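Local coordinates for protein glycosyl hydrolase, family 38 (Enterococcus faecalis, PDB 5KBP) that probably hydrolyses alpha-mannosidic linkages in carbohydrates, as a metal-binding glycoside hydrolase of family 38, at residues A[755-758]-A[762-765]; A[572-577]-A[750-755]; A[324-329]-A[333-338]. One frame throughout, in Å; residues are numbered along the deposited sequence.

In the fold
Contacts 1 and 2 are neighbours, and contact 3 lies far from both. Contact 2 sits on strand 745-753, where Arg752 reaches the loop 572-577. The chain then passes through Gly755, which both contacts share, into the small loop of contact 1. Their centres are 12 Å apart, and Leu757 O packs on Tyr572 CD2 at 3.4 Å. Contact 3 joins two helices of the alpha-mannosidase middle domain, on the opposite side of the chain's centre. Its centre is 45 Å from that of contact 1 and 43 Å from that of contact 2. All three lie away from Phe253 and Tyr256, which bind calcium in a structure of this protein, though none is bound to this chain.

Contact 1 (A[755-758]-A[762-765]); sequences GELG and YFAT
Thr765 and Leu757 each give a backbone N-H to the facing segment. Thr765 N bonds to Gly755 O at 2.7 Å, and the donor stands above the carbonyl plane. Leu757 N bonds to Phe763 O at 2.8 Å, in the carbonyl plane and nearly straight (164° at the hydrogen). Between these bonds Glu756 CA leans on Phe763 O in a CA-H...O contact.

The side chain of Glu756 can be followed outward. CB touches Phe763 O at 3.7 Å. CG lies between the backbone N and the carbonyl carbon (chi1 63°), and the extended chain beyond it carries OE1 to the Tyr762 ring and a water. OE1 comes to the edge of that ring, 4.0 Å from Tyr762 CD1, with carboxylate and ring planes 50° apart. The water donates to OE1 and accepts from Gly758 N and Phe763 N, so it ties the carboxylate to both segments. OE2 forms a salt bridge with Arg633 NH2, so this buried glutamate has a charged partner.

Leu757 CB meets Phe763 CB at 3.8 Å. Thr765 CG2 packs beside Leu757 CB, and Thr765 OG1 lies 3.1 Å from Glu756 C. Gly758 O approaches the edge of the Phe763 ring near CD1. Phe472 of the second subunit packs on Tyr762, and Tyr474 of that subunit packs on Phe763.

Glu756 and Ala764 form a single antiparallel beta bridge, a non-hydrogen-bonded pair between the two backbone bonds. It lies within the connection between strands 745-753 and 772-783, where the chain passes from one antiparallel sheet to another at the subunit interface.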
# COMPACT_ATOMS: atom_id res chain seq x y z
N GLY A 755 -1.00 -9.96 20.53
CA GLY A 755 0.17 -10.39 19.78
C GLY A 755 -0.05 -11.48 18.76
O GLY A 755 0.88 -11.84 18.02
N GLU A 756 -1.26 -12.03 18.69
CA GLU A 756 -1.55 -13.12 17.78
C GLU A 756 -2.90 -12.89 17.10
O GLU A 756 -3.77 -12.20 17.63
CB GLU A 756 -1.58 -14.48 18.50
CG GLU A 756 -2.66 -14.60 19.56
CD GLU A 756 -2.92 -16.03 19.97
OE1 GLU A 756 -2.41 -16.94 19.28
OE2 GLU A 756 -3.64 -16.24 20.96
N LEU A 757 -3.05 -13.50 15.92
CA LEU A 757 -4.33 -13.45 15.21
C LEU A 757 -5.38 -14.26 15.94
O LEU A 757 -6.46 -13.75 16.28
CB LEU A 757 -4.14 -13.94 13.77
CG LEU A 757 -5.32 -13.92 12.79
CD1 LEU A 757 -4.80 -13.79 11.37
CD2 LEU A 757 -6.21 -15.16 12.90
N GLY A 758 -5.09 -15.54 16.20
CA GLY A 758 -6.01 -16.42 16.89
C GLY A 758 -6.69 -17.42 15.98
O GLY A 758 -6.09 -17.90 15.02
N TYR A 762 -1.82 -20.61 15.11
CA TYR A 762 -0.92 -19.62 15.69
C TYR A 762 -0.37 -18.74 14.57
O TYR A 762 0.36 -19.22 13.70
CB TYR A 762 0.22 -20.27 16.46
CG TYR A 762 1.31 -19.30 16.85
CD1 TYR A 762 1.05 -18.23 17.69
CD2 TYR A 762 2.61 -19.44 16.36
CE1 TYR A 762 2.04 -17.33 18.05
CE2 TYR A 762 3.60 -18.55 16.71
CZ TYR A 762 3.31 -17.50 17.55
OH TYR A 762 4.30 -16.61 17.91
N PHE A 763 -0.73 -17.46 14.61
CA PHE A 763 -0.23 -16.46 13.66
C PHE A 763 0.20 -15.25 14.47
O PHE A 763 -0.64 -14.46 14.91
CB PHE A 763 -1.29 -16.10 12.62
CG PHE A 763 -1.84 -17.27 11.87
CD1 PHE A 763 -2.95 -17.95 12.34
CD2 PHE A 763 -1.25 -17.69 10.69
CE1 PHE A 763 -3.46 -19.03 11.65
CE2 PHE A 763 -1.76 -18.77 9.99
CZ PHE A 763 -2.87 -19.44 10.48
N ALA A 764 1.51 -15.10 14.67
CA ALA A 764 2.03 -13.97 15.42
C ALA A 764 1.77 -12.67 14.66
O ALA A 764 2.06 -12.56 13.47
CB ALA A 764 3.53 -14.14 15.66
N THR A 765 1.19 -11.70 15.36
CA THR A 765 0.88 -10.38 14.81
C THR A 765 1.41 -9.32 15.76
O THR A 765 0.66 -8.73 16.54
CB THR A 765 -0.63 -10.22 14.58
OG1 THR A 765 -1.34 -10.54 15.78
CG2 THR A 765 -1.10 -11.14 13.46
O HOH W 1 -2.89 -17.05 16.21

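Contact 2 (A[572-577]-A[750-755]); sequences YIFFKP and LIRCVG
Arg752 reaches from strand 745-753 to the backbone of Ile573 and the side chain of Phe574. One polar bond crosses the contact. Arg752 NH2 donates to Ile573 O at 3.2 Å, but the bond is weak, with only 124° at the hydrogen. Phe574 N sits over one face of the guanidinium.

The nonpolar part is small. Arg752 CD lies 3.9 Å from both Phe574 CB and Phe574 CD1. The ring and guanidinium planes are perpendicular. The arginine chain is extended through CG and CD, then bends at chi3 (71°), which turns the guanidinium along the loop backbone.

The stronger charge and polar partners lie outside the two segments. NH2 forms a salt bridge with Asp567 and bonds to Asn570 O, while NE bonds to Ser301 OG and NH1 to Asn298 O. These bonds would hold the guanidinium against rotation and would spread its charge over several acceptors.

The arrangement is a buried arginine that pins an irregular loop to a neighbouring strand. It ties the loop that follows strand 555-566 to strand 745-753 of the same antiparallel sheet.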
# COMPACT_ATOMS: atom_id res chain seq x y z
N TYR A 572 -9.40 -11.34 17.89
CA TYR A 572 -10.84 -11.58 17.93
C TYR A 572 -11.44 -11.32 19.30
O TYR A 572 -12.54 -10.76 19.40
CB TYR A 572 -11.15 -13.02 17.51
CG TYR A 572 -10.97 -13.32 16.04
CD1 TYR A 572 -12.00 -13.13 15.14
CD2 TYR A 572 -9.77 -13.84 15.57
CE1 TYR A 572 -11.85 -13.42 13.80
CE2 TYR A 572 -9.61 -14.13 14.23
CZ TYR A 572 -10.65 -13.92 13.34
OH TYR A 572 -10.48 -14.21 12.01
N ILE A 573 -10.76 -11.74 20.36
CA ILE A 573 -11.36 -11.87 21.68
C ILE A 573 -10.45 -11.23 22.73
O ILE A 573 -9.23 -11.41 22.69
CB ILE A 573 -11.63 -13.35 22.03
CG1 ILE A 573 -12.53 -13.99 20.98
CG2 ILE A 573 -12.25 -13.48 23.42
CD1 ILE A 573 -12.82 -15.45 21.21
N PHE A 574 -11.06 -10.49 23.65
CA PHE A 574 -10.36 -9.97 24.82
C PHE A 574 -10.49 -10.95 25.97
O PHE A 574 -11.56 -11.54 26.18
CB PHE A 574 -10.94 -8.61 25.22
CG PHE A 574 -10.54 -8.16 26.61
CD1 PHE A 574 -9.35 -7.50 26.82
CD2 PHE A 574 -11.37 -8.38 27.70
CE1 PHE A 574 -8.97 -7.08 28.08
CE2 PHE A 574 -11.01 -7.96 28.97
CZ PHE A 574 -9.81 -7.31 29.16
N PHE A 575 -9.41 -11.13 26.72
CA PHE A 575 -9.43 -11.99 27.89
C PHE A 575 -8.43 -11.46 28.90
O PHE A 575 -7.22 -11.46 28.65
CB PHE A 575 -9.11 -13.44 27.52
CG PHE A 575 -9.20 -14.39 28.69
CD1 PHE A 575 -10.43 -14.86 29.13
CD2 PHE A 575 -8.05 -14.80 29.35
CE1 PHE A 575 -10.51 -15.73 30.20
CE2 PHE A 575 -8.13 -15.67 30.42
CZ PHE A 575 -9.36 -16.14 30.85
N LYS A 576 -8.93 -11.01 30.05
CA LYS A 576 -8.07 -10.50 31.10
C LYS A 576 -7.40 -11.66 31.83
O LYS A 576 -8.07 -12.66 32.14
CB LYS A 576 -8.88 -9.67 32.09
CG LYS A 576 -8.07 -9.06 33.23
CD LYS A 576 -8.97 -8.41 34.26
CE LYS A 576 -9.92 -9.42 34.89
NZ LYS A 576 -10.81 -8.80 35.91
N PRO A 577 -6.10 -11.59 32.10
CA PRO A 577 -5.45 -12.63 32.91
C PRO A 577 -6.13 -12.77 34.26
O PRO A 577 -6.66 -11.81 34.82
CB PRO A 577 -4.00 -12.14 33.04
CG PRO A 577 -4.02 -10.70 32.60
CD PRO A 577 -5.13 -10.60 31.60
N LEU A 750 -10.42 2.47 24.30
CA LEU A 750 -9.58 3.33 23.48
C LEU A 750 -8.64 2.53 22.58
O LEU A 750 -8.53 2.81 21.38
CB LEU A 750 -8.77 4.28 24.37
CG LEU A 750 -9.59 5.21 25.28
CD1 LEU A 750 -8.66 6.10 26.10
CD2 LEU A 750 -10.56 6.04 24.46
N ILE A 751 -7.96 1.54 23.14
CA ILE A 751 -6.96 0.78 22.40
C ILE A 751 -6.81 -0.58 23.07
O ILE A 751 -6.86 -0.70 24.30
CB ILE A 751 -5.61 1.55 22.33
CG1 ILE A 751 -4.62 0.85 21.40
CG2 ILE A 751 -5.01 1.72 23.72
CD1 ILE A 751 -3.35 1.64 21.18
N ARG A 752 -6.67 -1.62 22.25
CA ARG A 752 -6.49 -2.98 22.74
C ARG A 752 -5.35 -3.63 21.97
O ARG A 752 -5.37 -3.64 20.73
CB ARG A 752 -7.78 -3.80 22.59
CG ARG A 752 -7.74 -5.15 23.29
CD ARG A 752 -9.09 -5.85 23.26
NE ARG A 752 -9.43 -6.33 21.93
CZ ARG A 752 -9.11 -7.53 21.46
NH1 ARG A 752 -9.45 -7.89 20.24
NH2 ARG A 752 -8.43 -8.37 22.23
N CYS A 753 -4.38 -4.17 22.69
CA CYS A 753 -3.12 -4.63 22.11
C CYS A 753 -2.95 -6.12 22.38
O CYS A 753 -2.95 -6.55 23.53
CB CYS A 753 -1.95 -3.83 22.68
SG CYS A 753 -2.24 -2.04 22.76
N VAL A 754 -2.79 -6.90 21.30
CA VAL A 754 -2.57 -8.33 21.39
C VAL A 754 -1.42 -8.70 20.45
O VAL A 754 -0.93 -7.88 19.68
CB VAL A 754 -3.83 -9.14 21.05
CG1 VAL A 754 -4.86 -8.99 22.15
CG2 VAL A 754 -4.40 -8.68 19.71
N GLY A 755 -1.00 -9.96 20.53
CA GLY A 755 0.17 -10.39 19.78
C GLY A 755 -0.05 -11.48 18.76
O GLY A 755 0.88 -11.84 18.02

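Contact 3 (A[324-329]-A[333-338]); sequences LAAMAY and GDYPHD
Tyr329 and Gly333 meet in the turn that joins helix 304-332 to helix 337-348, in the alpha-mannosidase middle domain. Gly333 N bonds to Tyr329 O at 2.9 Å. Gly333 has positive phi and is the first residue to leave the helix.

The Tyr329 ring is the main bump on the first helix. CG is anti to the backbone N (chi1 173°), which swings the ring out over the turn. Gly333 CA sits over one face of the ring in a CH-pi contact, 4.2 Å from the centroid. Asp334 O approaches the ring edge, 3.5 Å from Tyr329 CD1.

The second bump is the Tyr335 ring. Its CD2-CE2 edge fits into a shallow hollow on the helix at Ala325 and Ala326. Tyr335 CE2 lies 3.8 Å from Ala325 CB, and Ala326 N faces the ring edge. Pro336 CD rests against Ala325 CB beyond it. Pro336 is the centre of an inverse gamma turn and the N-cap of the next helix.

Tyr335 also touches Lys835 and Arg836 of strand 829-836. A water bridges the helix and the turn, donating to Ala325 O at 2.8 Å and to Asp334 O at 2.9 Å.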
# COMPACT_ATOMS: atom_id res chain seq x y z
N LEU A 324 -20.33 18.58 -1.24
CA LEU A 324 -19.72 19.71 -1.94
C LEU A 324 -19.79 19.52 -3.45
O LEU A 324 -20.08 20.47 -4.19
CB LEU A 324 -18.27 19.90 -1.48
CG LEU A 324 -18.07 20.49 -0.09
CD1 LEU A 324 -16.60 20.44 0.30
CD2 LEU A 324 -18.59 21.92 -0.04
N ALA A 325 -19.53 18.30 -3.93
CA ALA A 325 -19.62 18.04 -5.36
C ALA A 325 -21.06 18.11 -5.85
O ALA A 325 -21.30 18.50 -7.00
CB ALA A 325 -19.01 16.67 -5.69
N ALA A 326 -22.02 17.73 -5.01
CA ALA A 326 -23.42 17.84 -5.40
C ALA A 326 -23.83 19.30 -5.57
O ALA A 326 -24.62 19.63 -6.47
CB ALA A 326 -24.31 17.14 -4.38
N MET A 327 -23.31 20.18 -4.72
CA MET A 327 -23.58 21.61 -4.87
C MET A 327 -22.80 22.19 -6.05
O MET A 327 -23.32 23.05 -6.77
CB MET A 327 -23.24 22.36 -3.58
CG MET A 327 -24.04 21.93 -2.37
SD MET A 327 -23.59 22.87 -0.90
CE MET A 327 -24.58 22.05 0.35
N ALA A 328 -21.56 21.74 -6.25
CA ALA A 328 -20.74 22.26 -7.34
C ALA A 328 -21.31 21.91 -8.71
O ALA A 328 -20.92 22.54 -9.70
CB ALA A 328 -19.31 21.74 -7.21
N TYR A 329 -22.20 20.92 -8.78
CA TYR A 329 -22.85 20.61 -10.05
C TYR A 329 -23.71 21.77 -10.54
O TYR A 329 -23.91 21.92 -11.75
CB TYR A 329 -23.69 19.34 -9.90
CG TYR A 329 -24.54 19.02 -11.11
CD1 TYR A 329 -24.03 18.28 -12.17
CD2 TYR A 329 -25.86 19.45 -11.19
CE1 TYR A 329 -24.80 17.98 -13.28
CE2 TYR A 329 -26.64 19.16 -12.30
CZ TYR A 329 -26.11 18.42 -13.34
OH TYR A 329 -26.88 18.13 -14.44
N GLY A 333 -22.17 21.95 -14.02
CA GLY A 333 -22.88 20.95 -14.79
C GLY A 333 -22.21 19.59 -14.83
O GLY A 333 -22.60 18.74 -15.63
N ASP A 334 -21.20 19.36 -13.98
CA ASP A 334 -20.47 18.11 -13.95
C ASP A 334 -20.47 17.54 -12.54
O ASP A 334 -20.61 18.27 -11.55
CB ASP A 334 -19.02 18.29 -14.42
CG ASP A 334 -18.92 18.96 -15.78
OD1 ASP A 334 -19.83 18.78 -16.61
OD2 ASP A 334 -17.93 19.69 -16.01
N TYR A 335 -20.33 16.22 -12.46
CA TYR A 335 -20.23 15.50 -11.19
C TYR A 335 -19.26 14.34 -11.39
O TYR A 335 -19.47 13.51 -12.28
CB TYR A 335 -21.60 15.01 -10.73
CG TYR A 335 -21.62 14.45 -9.32
CD1 TYR A 335 -21.33 13.11 -9.08
CD2 TYR A 335 -21.94 15.25 -8.24
CE1 TYR A 335 -21.35 12.59 -7.80
CE2 TYR A 335 -21.97 14.74 -6.95
CZ TYR A 335 -21.67 13.41 -6.74
OH TYR A 335 -21.70 12.90 -5.46
N PRO A 336 -18.19 14.26 -10.58
CA PRO A 336 -17.15 13.24 -10.80
C PRO A 336 -17.58 11.85 -10.34
O PRO A 336 -17.14 11.34 -9.31
CB PRO A 336 -15.97 13.79 -9.99
CG PRO A 336 -16.63 14.52 -8.86
CD PRO A 336 -17.90 15.11 -9.42
N HIS A 337 -18.46 11.23 -11.13
CA HIS A 337 -18.98 9.91 -10.77
C HIS A 337 -17.89 8.84 -10.82
O HIS A 337 -17.77 8.03 -9.90
CB HIS A 337 -20.14 9.54 -11.69
CG HIS A 337 -21.42 10.26 -11.37
ND1 HIS A 337 -21.97 11.21 -12.20
CD2 HIS A 337 -22.24 10.17 -10.29
CE1 HIS A 337 -23.08 11.68 -11.65
NE2 HIS A 337 -23.27 11.06 -10.50
N ASP A 338 -17.10 8.83 -11.90
CA ASP A 338 -16.05 7.82 -12.03
C ASP A 338 -15.04 7.91 -10.89
O ASP A 338 -14.56 6.89 -10.40
CB ASP A 338 -15.35 7.97 -13.38
CG ASP A 338 -16.23 7.57 -14.55
OD1 ASP A 338 -17.26 6.90 -14.31
OD2 ASP A 338 -15.90 7.91 -15.70
O HOH W 2 -19.29 18.33 -8.96